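Local coordinates for core protein VP4 (Bluetongue virus, PDB 2JHP) that builds the cap of viral RNA in the virus core, as a multifunctional capping enzyme that binds S-adenosyl-L-homocysteine in two separate pockets, at residues R282-A293 / I305-Y316. Residues are numbered along the deposited sequence; the frame is centred on the assembly and turned at random.
Sequences RFAEDRLGEEIA and IKHRIPNSKDEY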
ATOM      1  N   ARG A 282     -30.788  31.466   5.030  1.00 20.52           N
ATOM      2  CA  ARG A 282     -29.863  30.333   4.903  1.00 14.24           C
ATOM      3  C   ARG A 282     -29.293  30.227   3.487  1.00 22.77           C
ATOM      4  O   ARG A 282     -28.137  29.822   3.291  1.00 25.35           O
ATOM      5  CB  ARG A 282     -30.562  29.019   5.249  1.00 16.60           C
ATOM      6  CG  ARG A 282     -30.792  28.771   6.725  1.00 28.02           C
ATOM      7  CD  ARG A 282     -31.138  27.305   6.980  1.00 57.06           C
ATOM      8  NE  ARG A 282     -32.256  26.843   6.153  1.00 12.50           N
ATOM      9  CZ  ARG A 282     -32.479  25.572   5.816  1.00  7.34           C
ATOM     10  NH1 ARG A 282     -33.530  25.267   5.059  1.00 28.06           N
ATOM     11  NH2 ARG A 282     -31.660  24.607   6.230  1.00  7.65           N
ATOM     12  N   PHE A 283     -30.122  30.592   2.510  1.00  7.30           N
ATOM     13  CA  PHE A 283     -29.757  30.542   1.104  1.00 13.26           C
ATOM     14  C   PHE A 283     -28.739  31.637   0.762  1.00  0.67           C
ATOM     15  O   PHE A 283     -27.733  31.378   0.103  1.00  1.01           O
ATOM     16  CB  PHE A 283     -31.015  30.666   0.243  1.00 11.11           C
ATOM     17  CG  PHE A 283     -30.823  30.223  -1.178  1.00  2.33           C
ATOM     18  CD1 PHE A 283     -30.991  28.886  -1.530  1.00 14.06           C
ATOM     19  CD2 PHE A 283     -30.485  31.147  -2.170  1.00  7.49           C
ATOM     20  CE1 PHE A 283     -30.813  28.465  -2.850  1.00 20.47           C
ATOM     21  CE2 PHE A 283     -30.300  30.737  -3.502  1.00-15.79           C
ATOM     22  CZ  PHE A 283     -30.470  29.391  -3.840  1.00 13.22           C
ATOM     23  N   ALA A 284     -28.998  32.857   1.229  1.00 -7.81           N
ATOM     24  CA  ALA A 284     -28.103  33.981   0.960  1.00 -3.66           C
ATOM     25  C   ALA A 284     -26.753  33.849   1.676  1.00  8.30           C
ATOM     26  O   ALA A 284     -25.776  34.464   1.262  1.00 16.55           O
ATOM     27  CB  ALA A 284     -28.782  35.305   1.295  1.00  4.34           C
ATOM     28  N   GLU A 285     -26.711  33.056   2.744  1.00  1.04           N
ATOM     29  CA  GLU A 285     -25.442  32.735   3.431  1.00 -9.17           C
ATOM     30  C   GLU A 285     -24.606  31.733   2.659  1.00  2.88           C
ATOM     31  O   GLU A 285     -23.407  31.930   2.499  1.00  9.19           O
ATOM     32  CB  GLU A 285     -25.669  32.211   4.854  1.00-12.38           C
ATOM     33  CG  GLU A 285     -26.290  33.232   5.796  1.00-11.05           C
ATOM     34  CD  GLU A 285     -26.769  32.603   7.089  1.00 -0.80           C
ATOM     35  OE1 GLU A 285     -27.007  31.369   7.108  1.00 15.30           O
ATOM     36  OE2 GLU A 285     -26.910  33.348   8.084  1.00  8.26           O
ATOM     37  N   ASP A 286     -25.235  30.658   2.192  1.00 18.74           N
ATOM     38  CA  ASP A 286     -24.518  29.657   1.409  1.00  7.52           C
ATOM     39  C   ASP A 286     -23.978  30.296   0.133  1.00 13.29           C
ATOM     40  O   ASP A 286     -22.819  30.081  -0.220  1.00 15.74           O
ATOM     41  CB  ASP A 286     -25.411  28.452   1.076  1.00 -3.07           C
ATOM     42  CG  ASP A 286     -25.846  27.653   2.318  1.00 16.12           C
ATOM     43  OD1 ASP A 286     -25.329  27.894   3.440  1.00 25.57           O
ATOM     44  OD2 ASP A 286     -26.701  26.757   2.150  1.00 27.38           O
ATOM     45  N   ARG A 287     -24.822  31.089  -0.531  1.00 15.97           N
ATOM     46  CA  ARG A 287     -24.448  31.832  -1.739  1.00 20.72           C
ATOM     47  C   ARG A 287     -23.311  32.827  -1.493  1.00 20.10           C
ATOM     48  O   ARG A 287     -22.501  33.066  -2.389  1.00 27.24           O
ATOM     49  CB  ARG A 287     -25.651  32.604  -2.335  1.00 25.12           C
ATOM     50  CG  ARG A 287     -26.697  31.812  -3.159  1.00 -8.26           C
ATOM     51  CD  ARG A 287     -26.293  30.350  -3.471  1.00 16.14           C
ATOM     52  NE  ARG A 287     -26.977  29.408  -2.580  1.00 26.72           N
ATOM     53  CZ  ARG A 287     -26.565  28.173  -2.317  1.00 37.67           C
ATOM     54  NH1 ARG A 287     -25.452  27.706  -2.866  1.00 19.39           N
ATOM     55  NH2 ARG A 287     -27.267  27.404  -1.489  1.00 18.37           N
ATOM     56  N   LEU A 288     -23.274  33.414  -0.293  1.00 14.96           N
ATOM     57  CA  LEU A 288     -22.264  34.418   0.057  1.00  7.59           C
ATOM     58  C   LEU A 288     -20.883  33.794   0.169  1.00  8.55           C
ATOM     59  O   LEU A 288     -19.916  34.327  -0.380  1.00 11.96           O
ATOM     60  CB  LEU A 288     -22.606  35.131   1.369  1.00 -9.63           C
ATOM     61  CG  LEU A 288     -21.636  36.243   1.786  1.00  1.16           C
ATOM     62  CD1 LEU A 288     -21.593  37.333   0.711  1.00 -1.30           C
ATOM     63  CD2 LEU A 288     -21.991  36.842   3.154  1.00 -8.48           C
ATOM     64  N   GLY A 289     -20.815  32.670   0.886  1.00 16.61           N
ATOM     65  CA  GLY A 289     -19.584  31.915   1.079  1.00 15.02           C
ATOM     66  C   GLY A 289     -18.948  31.533  -0.234  1.00 28.82           C
ATOM     67  O   GLY A 289     -17.730  31.632  -0.392  1.00 15.30           O
ATOM     68  N   GLU A 290     -19.793  31.106  -1.170  1.00 17.39           N
ATOM     69  CA  GLU A 290     -19.387  30.764  -2.527  1.00 21.81           C
ATOM     70  C   GLU A 290     -18.806  31.976  -3.262  1.00 26.56           C
ATOM     71  O   GLU A 290     -17.726  31.897  -3.858  1.00 19.99           O
ATOM     72  CB  GLU A 290     -20.583  30.194  -3.304  1.00 16.14           C
ATOM     73  CG  GLU A 290     -21.026  28.799  -2.862  1.00 28.03           C
ATOM     74  CD  GLU A 290     -22.344  28.350  -3.491  1.00 10.33           C
ATOM     75  OE1 GLU A 290     -22.846  29.020  -4.427  1.00 33.01           O
ATOM     76  OE2 GLU A 290     -22.885  27.317  -3.036  1.00 51.91           O
ATOM     77  N   GLU A 291     -19.541  33.088  -3.207  1.00 10.64           N
ATOM     78  CA  GLU A 291     -19.168  34.348  -3.842  1.00 17.83           C
ATOM     79  C   GLU A 291     -17.852  34.900  -3.294  1.00 25.19           C
ATOM     80  O   GLU A 291     -16.971  35.273  -4.057  1.00 16.75           O
ATOM     81  CB  GLU A 291     -20.289  35.363  -3.655  1.00  9.46           C
ATOM     82  CG  GLU A 291     -21.529  35.069  -4.491  1.00 15.31           C
ATOM     83  CD  GLU A 291     -22.708  35.979  -4.166  1.00  3.81           C
ATOM     84  OE1 GLU A 291     -22.540  36.945  -3.373  1.00  7.30           O
ATOM     85  OE2 GLU A 291     -23.812  35.729  -4.711  1.00 12.72           O
ATOM     86  N   ILE A 292     -17.720  34.933  -1.969  1.00 16.80           N
ATOM     87  CA  ILE A 292     -16.463  35.322  -1.323  1.00 17.10           C
ATOM     88  C   ILE A 292     -15.303  34.451  -1.807  1.00 15.38           C
ATOM     89  O   ILE A 292     -14.220  34.959  -2.113  1.00 24.75           O
ATOM     90  CB  ILE A 292     -16.594  35.310   0.220  1.00 11.02           C
ATOM     91  CG1 ILE A 292     -17.401  36.544   0.664  1.00 10.03           C
ATOM     92  CG2 ILE A 292     -15.218  35.289   0.885  1.00 25.34           C
ATOM     93  CD1 ILE A 292     -17.757  36.611   2.140  1.00 16.82           C
ATOM     94  N   ALA A 293     -15.555  33.146  -1.903  1.00 17.54           N
ATOM     95  CA  ALA A 293     -14.550  32.195  -2.371  1.00 14.52           C
ATOM     96  C   ALA A 293     -14.171  32.457  -3.832  1.00 16.87           C
ATOM     97  O   ALA A 293     -12.986  32.496  -4.167  1.00 20.08           O
ATOM     98  CB  ALA A 293     -15.030  30.739  -2.168  1.00  9.75           C
ATOM     99  N   ILE A 305     -17.869  24.740   0.941  1.00 17.15           N
ATOM    100  CA  ILE A 305     -18.970  25.573   1.435  1.00 16.82           C
ATOM    101  C   ILE A 305     -20.171  24.762   1.960  1.00 20.14           C
ATOM    102  O   ILE A 305     -20.564  23.745   1.379  1.00 16.17           O
ATOM    103  CB  ILE A 305     -19.463  26.579   0.340  1.00 17.02           C
ATOM    104  CG1 ILE A 305     -18.287  27.168  -0.476  1.00 10.01           C
ATOM    105  CG2 ILE A 305     -20.360  27.666   0.955  1.00 11.40           C
ATOM    106  CD1 ILE A 305     -17.348  28.121   0.277  1.00 15.73           C
ATOM    107  N   LYS A 306     -20.743  25.232   3.065  1.00 22.45           N
ATOM    108  CA  LYS A 306     -21.995  24.701   3.597  1.00 19.17           C
ATOM    109  C   LYS A 306     -23.087  24.780   2.532  1.00 29.13           C
ATOM    110  O   LYS A 306     -23.211  25.790   1.839  1.00 24.70           O
ATOM    111  CB  LYS A 306     -22.406  25.510   4.822  1.00 14.73           C
ATOM    112  CG  LYS A 306     -23.353  24.811   5.768  1.00 14.12           C
ATOM    113  CD  LYS A 306     -24.019  25.825   6.700  1.00 37.30           C
ATOM    114  CE  LYS A 306     -24.201  25.275   8.105  1.00 48.98           C
ATOM    115  NZ  LYS A 306     -24.677  23.871   8.084  1.00 19.11           N
ATOM    116  N   HIS A 307     -23.871  23.717   2.395  1.00 26.95           N
ATOM    117  CA  HIS A 307     -24.868  23.670   1.339  1.00 15.19           C
ATOM    118  C   HIS A 307     -26.193  23.067   1.785  1.00 18.27           C
ATOM    119  O   HIS A 307     -26.437  21.880   1.575  1.00 19.32           O
ATOM    120  CB  HIS A 307     -24.325  22.890   0.140  1.00 14.63           C
ATOM    121  CG  HIS A 307     -25.088  23.122  -1.125  1.00 14.83           C
ATOM    122  ND1 HIS A 307     -26.141  22.322  -1.514  1.00 37.65           N
ATOM    123  CD2 HIS A 307     -24.955  24.066  -2.087  1.00 13.67           C
ATOM    124  CE1 HIS A 307     -26.619  22.761  -2.665  1.00 11.37           C
ATOM    125  NE2 HIS A 307     -25.922  23.821  -3.031  1.00 23.69           N
ATOM    126  N   ARG A 308     -27.052  23.878   2.395  1.00 17.81           N
ATOM    127  CA  ARG A 308     -28.405  23.405   2.737  1.00 17.91           C
ATOM    128  C   ARG A 308     -29.330  23.517   1.529  1.00 16.82           C
ATOM    129  O   ARG A 308     -29.375  24.551   0.871  1.00 18.77           O
ATOM    130  CB  ARG A 308     -29.002  24.097   3.990  1.00 15.17           C
ATOM    131  CG  ARG A 308     -28.648  25.576   4.193  1.00 38.04           C
ATOM    132  CD  ARG A 308     -27.369  25.789   5.040  1.00 -8.33           C
ATOM    133  NE  ARG A 308     -27.663  26.303   6.374  1.00 31.77           N
ATOM    134  CZ  ARG A 308     -27.519  27.573   6.738  1.00 29.65           C
ATOM    135  NH1 ARG A 308     -27.085  28.487   5.873  1.00  6.23           N
ATOM    136  NH2 ARG A 308     -27.824  27.929   7.977  1.00  7.54           N
ATOM    137  N   ILE A 309     -30.032  22.425   1.231  1.00 13.73           N
ATOM    138  CA  ILE A 309     -31.026  22.390   0.157  1.00 12.94           C
ATOM    139  C   ILE A 309     -32.326  23.059   0.607  1.00 13.86           C
ATOM    140  O   ILE A 309     -32.897  22.676   1.632  1.00 19.60           O
ATOM    141  CB  ILE A 309     -31.360  20.951  -0.273  1.00 23.45           C
ATOM    142  CG1 ILE A 309     -30.110  20.079  -0.204  1.00  4.43           C
ATOM    143  CG2 ILE A 309     -31.996  20.945  -1.673  1.00-10.37           C
ATOM    144  CD1 ILE A 309     -30.373  18.615   0.087  1.00 18.39           C
ATOM    145  N   PRO A 310     -32.788  24.065  -0.158  1.00  4.57           N
ATOM    146  CA  PRO A 310     -34.043  24.792   0.101  1.00  2.37           C
ATOM    147  C   PRO A 310     -35.292  23.902   0.017  1.00-10.91           C
ATOM    148  O   PRO A 310     -35.255  22.834  -0.600  1.00-12.64           O
ATOM    149  CB  PRO A 310     -34.065  25.855  -1.002  1.00  0.89           C
ATOM    150  CG  PRO A 310     -33.165  25.317  -2.081  1.00  5.00           C
ATOM    151  CD  PRO A 310     -32.081  24.589  -1.345  1.00 -7.01           C
ATOM    152  N   ASN A 311     -36.383  24.341   0.636  1.00  5.54           N
ATOM    153  CA  ASN A 311     -37.619  23.563   0.652  1.00 21.48           C
ATOM    154  C   ASN A 311     -38.604  24.051  -0.396  1.00 30.11           C
ATOM    155  O   ASN A 311     -39.319  23.260  -1.014  1.00 24.33           O
ATOM    156  CB  ASN A 311     -38.271  23.621   2.036  1.00 16.92           C
ATOM    157  CG  ASN A 311     -37.361  23.102   3.138  1.00-14.73           C
ATOM    158  OD1 ASN A 311     -36.260  22.592   2.880  1.00 59.26           O
ATOM    159  ND2 ASN A 311     -37.828  23.230   4.382  1.00 35.12           N
ATOM    160  N   SER A 312     -38.629  25.367  -0.582  1.00 35.38           N
ATOM    161  CA  SER A 312     -39.561  26.016  -1.490  1.00 41.61           C
ATOM    162  C   SER A 312     -39.140  25.854  -2.948  1.00 37.66           C
ATOM    163  O   SER A 312     -39.958  25.499  -3.796  1.00 43.84           O
ATOM    164  CB  SER A 312     -39.686  27.495  -1.130  1.00 57.13           C
ATOM    165  OG  SER A 312     -39.821  27.649   0.272  1.00  0.94           O
ATOM    166  N   LYS A 313     -37.865  26.110  -3.230  1.00 39.15           N
ATOM    167  CA  LYS A 313     -37.331  26.051  -4.590  1.00 42.18           C
ATOM    168  C   LYS A 313     -37.150  24.614  -5.068  1.00 41.48           C
ATOM    169  O   LYS A 313     -36.580  23.785  -4.359  1.00 12.77           O
ATOM    170  CB  LYS A 313     -36.007  26.818  -4.670  1.00 45.71           C
ATOM    171  CG  LYS A 313     -36.164  28.332  -4.565  1.00 10.52           C
ATOM    172  CD  LYS A 313     -35.053  28.971  -3.745  1.00 18.67           C
ATOM    173  CE  LYS A 313     -35.374  30.438  -3.471  1.00 28.09           C
ATOM    174  NZ  LYS A 313     -34.556  30.991  -2.347  1.00 17.89           N
ATOM    175  N   ASP A 314     -37.652  24.328  -6.268  1.00 37.35           N
ATOM    176  CA  ASP A 314     -37.511  23.010  -6.887  1.00 40.98           C
ATOM    177  C   ASP A 314     -36.251  22.917  -7.737  1.00 66.39           C
ATOM    178  O   ASP A 314     -35.674  21.839  -7.907  1.00 52.11           O
ATOM    179  CB  ASP A 314     -38.747  22.670  -7.720  1.00 54.52           C
ATOM    180  CG  ASP A 314     -39.753  21.845  -6.945  1.00-13.09           C
ATOM    181  OD1 ASP A 314     -39.299  20.944  -6.189  1.00  2.27           O
ATOM    182  OD2 ASP A 314     -40.988  22.098  -7.079  1.00 -0.09           O
ATOM    183  N   GLU A 315     -35.857  24.058  -8.289  1.00 65.18           N
ATOM    184  CA  GLU A 315     -34.567  24.218  -8.937  1.00 46.28           C
ATOM    185  C   GLU A 315     -33.988  25.573  -8.532  1.00 12.16           C
ATOM    186  O   GLU A 315     -34.722  26.459  -8.081  1.00 -3.58           O
ATOM    187  CB  GLU A 315     -34.683  24.100 -10.456  1.00 22.83           C
ATOM    188  CG  GLU A 315     -35.372  25.282 -11.127  1.00 16.11           C
ATOM    189  CD  GLU A 315     -34.969  25.462 -12.579  1.00  8.35           C
ATOM    190  OE1 GLU A 315     -34.123  24.679 -13.076  1.00 22.25           O
ATOM    191  OE2 GLU A 315     -35.504  26.395 -13.223  1.00 -4.01           O
ATOM    192  N   TYR A 316     -32.674  25.714  -8.689  1.00 10.76           N
ATOM    193  CA  TYR A 316     -31.941  26.896  -8.242  1.00 27.57           C
ATOM    194  C   TYR A 316     -30.497  26.838  -8.721  1.00 17.11           C
ATOM    195  O   TYR A 316     -30.076  25.860  -9.347  1.00 23.55           O
ATOM    196  CB  TYR A 316     -31.991  27.027  -6.712  1.00 15.88           C
ATOM    197  CG  TYR A 316     -31.338  25.890  -5.942  1.00 -8.49           C
ATOM    198  CD1 TYR A 316     -32.029  24.701  -5.672  1.00 10.56           C
ATOM    199  CD2 TYR A 316     -30.034  26.013  -5.461  1.00 10.93           C
ATOM    200  CE1 TYR A 316     -31.419  23.658  -4.949  1.00-10.06           C
ATOM    201  CE2 TYR A 316     -29.432  24.990  -4.740  1.00-11.34           C
ATOM    202  CZ  TYR A 316     -30.126  23.815  -4.486  1.00 10.20           C
ATOM    203  OH  TYR A 316     -29.518  22.799  -3.779  1.00 11.85           O
TER
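The ring of F283 pushes its CE1/CZ edge against Y316 in an offset edge-to-face pair, CE1 lying 3.7 Å from Y316 CD2 and the planes 76° apart. With CG anti to the backbone N (chi1 -163°), the phenyl group leans off the helix toward the loop, where P310 CG touches CE1 as well. Both faces are covered by basic groups: K313 NZ sits over one in a cation-pi contact, 4.1 Å from the ring centroid, and R287 NE lies above the other. Farther along the helix, the absence of a side chain at G289 leaves room for I305 CG2; I305 CD1 lies 3.6 Å from G289 O, while CG1 and CG2 rest on E290 CG.

Segment 282-293, on helix 280-295, runs roughly antiparallel to 305-308 of strand 302-308, which the helix precedes, within the right-handed crossover from strand 260-264 to this neighbouring parallel strand. The sheet order 3-2-1-4-5-7-6 is that of the Rossmann-like methyltransferase fold, and the side chain of E285 comes within about 5 Å of a bound S-adenosyl-L-homocysteine.

Around R308 the contact turns polar. R282 CG lies over one face of its guanidinium, 3.3 Å from R308 NH2, and K306 CD over the opposite face; K306 itself sends NZ to E335. R308 NH1 gives E285 OE1 a nearly straight, coplanar salt bridge (3.1 Å, 169°) and meets D286 OD1 from above the carboxylate plane at the same length. D286 OD2 accepts the backbone N of R308 at 2.9 Å, fixing this carboxylate to both main chain and side chain of one strand residue. R287 NH1 extends the charge network to E290 OE2, while E290 OE1 accepts the backbone N-H of I319, and the edge of the R287 guanidinium lies 3.8 Å from H307 CD2, measured from R287 NH1.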